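Local coordinates for catechol 1,2-dioxygenase (Pseudomonas putida, PDB 2AZQ), which probably catalyses the iron(III)-dependent intradiol cleavage of catechol by O2 to cis,cis-muconate, the first step of a branch of the beta-ketoadipate pathway, at residues A[153-156]-A[162-165]. Sequence-based numbering, arbitrary orientation.
With FE (Fe (III) ion), chain B.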
ATOM      1  N   ASP A 153     -25.464  -4.824 -16.401  1.00  2.00           N
ATOM      2  CA  ASP A 153     -24.298  -3.945 -16.554  1.00  2.00           C
ATOM      3  C   ASP A 153     -23.061  -4.781 -16.922  1.00  2.57           C
ATOM      4  O   ASP A 153     -22.519  -5.465 -16.046  1.00  3.00           O
ATOM      5  CB  ASP A 153     -24.038  -3.279 -15.220  1.00  2.00           C
ATOM      6  CG  ASP A 153     -23.348  -1.960 -15.350  1.00  3.29           C
ATOM      7  OD1 ASP A 153     -22.475  -1.843 -16.244  1.00  4.19           O
ATOM      8  OD2 ASP A 153     -23.670  -1.062 -14.528  1.00  2.00           O
ATOM      9  N   LEU A 154     -22.596  -4.714 -18.175  1.00  2.00           N
ATOM     10  CA  LEU A 154     -21.451  -5.534 -18.582  1.00  2.00           C
ATOM     11  C   LEU A 154     -20.241  -4.845 -19.197  1.00  2.00           C
ATOM     12  O   LEU A 154     -20.354  -3.853 -19.915  1.00  2.00           O
ATOM     13  CB  LEU A 154     -21.899  -6.648 -19.551  1.00  2.00           C
ATOM     14  CG  LEU A 154     -22.332  -6.335 -21.001  1.00  2.21           C
ATOM     15  CD1 LEU A 154     -22.651  -7.668 -21.688  1.00  2.07           C
ATOM     16  CD2 LEU A 154     -23.527  -5.396 -21.058  1.00  2.00           C
ATOM     17  N   TRP A 155     -19.068  -5.405 -18.917  1.00  2.14           N
ATOM     18  CA  TRP A 155     -17.813  -4.872 -19.440  1.00  2.01           C
ATOM     19  C   TRP A 155     -16.836  -6.020 -19.695  1.00  2.00           C
ATOM     20  O   TRP A 155     -16.848  -7.000 -18.960  1.00  2.37           O
ATOM     21  CB  TRP A 155     -17.227  -3.835 -18.462  1.00  2.00           C
ATOM     22  CG  TRP A 155     -16.796  -4.316 -17.080  1.00  2.00           C
ATOM     23  CD1 TRP A 155     -15.506  -4.490 -16.646  1.00  2.00           C
ATOM     24  CD2 TRP A 155     -17.634  -4.581 -15.927  1.00  2.00           C
ATOM     25  NE1 TRP A 155     -15.485  -4.837 -15.310  1.00  2.00           N
ATOM     26  CE2 TRP A 155     -16.769  -4.900 -14.842  1.00  2.00           C
ATOM     27  CE3 TRP A 155     -19.017  -4.578 -15.705  1.00  2.00           C
ATOM     28  CZ2 TRP A 155     -17.241  -5.213 -13.564  1.00  2.00           C
ATOM     29  CZ3 TRP A 155     -19.485  -4.894 -14.421  1.00  2.79           C
ATOM     30  CH2 TRP A 155     -18.592  -5.207 -13.371  1.00  2.00           C
ATOM     31  N   HIS A 156     -16.031  -5.921 -20.754  1.00  2.00           N
ATOM     32  CA  HIS A 156     -15.055  -6.966 -21.061  1.00  2.51           C
ATOM     33  C   HIS A 156     -13.926  -6.432 -21.914  1.00  2.90           C
ATOM     34  O   HIS A 156     -14.051  -5.350 -22.514  1.00  4.38           O
ATOM     35  CB  HIS A 156     -15.720  -8.189 -21.727  1.00  2.85           C
ATOM     36  CG  HIS A 156     -16.161  -7.983 -23.153  1.00  3.71           C
ATOM     37  ND1 HIS A 156     -15.280  -7.953 -24.216  1.00  3.59           N
ATOM     38  CD2 HIS A 156     -17.399  -7.864 -23.696  1.00  4.07           C
ATOM     39  CE1 HIS A 156     -15.952  -7.827 -25.347  1.00  2.00           C
ATOM     40  NE2 HIS A 156     -17.240  -7.770 -25.061  1.00  4.00           N
ATOM     41  N   THR A 162      -7.506  -5.795 -23.401  1.00  2.41           N
ATOM     42  CA  THR A 162      -7.458  -4.688 -22.451  1.00  3.78           C
ATOM     43  C   THR A 162      -8.848  -4.109 -22.325  1.00  3.59           C
ATOM     44  O   THR A 162      -9.720  -4.413 -23.137  1.00  4.15           O
ATOM     45  CB  THR A 162      -6.493  -3.530 -22.860  1.00  3.48           C
ATOM     46  OG1 THR A 162      -7.048  -2.793 -23.950  1.00  3.16           O
ATOM     47  CG2 THR A 162      -5.137  -4.071 -23.247  1.00  2.00           C
ATOM     48  N   TYR A 163      -9.066  -3.304 -21.284  1.00  4.75           N
ATOM     49  CA  TYR A 163     -10.380  -2.691 -21.088  1.00  4.72           C
ATOM     50  C   TYR A 163     -10.335  -1.230 -21.456  1.00  4.61           C
ATOM     51  O   TYR A 163      -9.303  -0.578 -21.313  1.00  5.11           O
ATOM     52  CB  TYR A 163     -10.855  -2.817 -19.644  1.00  4.15           C
ATOM     53  CG  TYR A 163     -11.121  -4.231 -19.161  1.00  3.95           C
ATOM     54  CD1 TYR A 163     -10.071  -5.085 -18.857  1.00  4.21           C
ATOM     55  CD2 TYR A 163     -12.425  -4.676 -18.925  1.00  2.45           C
ATOM     56  CE1 TYR A 163     -10.305  -6.347 -18.310  1.00  5.64           C
ATOM     57  CE2 TYR A 163     -12.675  -5.932 -18.380  1.00  3.70           C
ATOM     58  CZ  TYR A 163     -11.602  -6.764 -18.065  1.00  4.89           C
ATOM     59  OH  TYR A 163     -11.805  -7.980 -17.454  1.00  5.96           O
ATOM     60  N   SER A 164     -11.440  -0.705 -21.962  1.00  4.62           N
ATOM     61  CA  SER A 164     -11.447   0.708 -22.308  1.00  5.14           C
ATOM     62  C   SER A 164     -11.309   1.503 -21.009  1.00  7.83           C
ATOM     63  O   SER A 164     -11.361   0.945 -19.896  1.00  9.02           O
ATOM     64  CB  SER A 164     -12.744   1.100 -22.990  1.00  2.72           C
ATOM     65  OG  SER A 164     -13.826   1.022 -22.086  1.00  2.00           O
ATOM     66  N   TYR A 165     -11.135   2.807 -21.156  1.00  9.55           N
ATOM     67  CA  TYR A 165     -10.981   3.680 -20.020  1.00 11.69           C
ATOM     68  C   TYR A 165      -9.580   3.606 -19.406  1.00 13.89           C
ATOM     69  O   TYR A 165      -8.952   4.645 -19.164  1.00 15.42           O
ATOM     70  CB  TYR A 165     -12.005   3.361 -18.945  1.00 12.27           C
ATOM     71  CG  TYR A 165     -11.963   4.399 -17.912  1.00 12.09           C
ATOM     72  CD1 TYR A 165     -12.575   5.619 -18.135  1.00 14.50           C
ATOM     73  CD2 TYR A 165     -11.132   4.260 -16.804  1.00 14.72           C
ATOM     74  CE1 TYR A 165     -12.352   6.692 -17.302  1.00 17.00           C
ATOM     75  CE2 TYR A 165     -10.895   5.325 -15.954  1.00 16.75           C
ATOM     76  CZ  TYR A 165     -11.505   6.541 -16.220  1.00 18.26           C
ATOM     77  OH  TYR A 165     -11.235   7.629 -15.434  1.00 22.77           O
TER
HETATM   78 FE    FE B 400     -11.738  -8.711 -16.008  1.00 16.50          FE
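The non-haem iron(III) site includes Tyr163, whose ring packs on Trp155 and on the backbone of His156. Tyr163 OH binds the iron, and Tyr197, His221 and His223 complete the set of protein ligands. One long side of the Tyr163 ring, CD2 and CE2, makes the contact. Trp155 CD1 lies 3.6 Å from Tyr163 CE2, and Tyr163 CD2 lies in the indole plane at the edge of Trp155. The two rings meet rim to rim, with their planes at 52° and the centroid of the Trp155 five-membered ring 5.8 Å from that of Tyr163. Neither covers the face of the other. The same side of the Tyr163 ring also meets the main chain obliquely: His156 CA is 3.7 Å from Tyr163 CE2. No hydrogen bond joins the two segments; the contact is van der Waals packing of the Tyr163 ring against the indole and the His156 backbone. Tyr163 holds CG anti to its carbonyl carbon (chi1 -65°), which carries the ring past Trp155 and His156 to the metal. The His156 side chain leaves its backbone away from 162-165, and its NE2 is hydrogen-bonded to Ser191. Trp155 also stacks on the ligand His223, so one indole touches two residues of the iron shell. As in related intradiol dioxygenases, Tyr163 is probably the equatorial tyrosine ligand. The contact is characteristic of their two-tyrosine, two-histidine iron site, built on the strands and loops of a beta-rich catalytic domain.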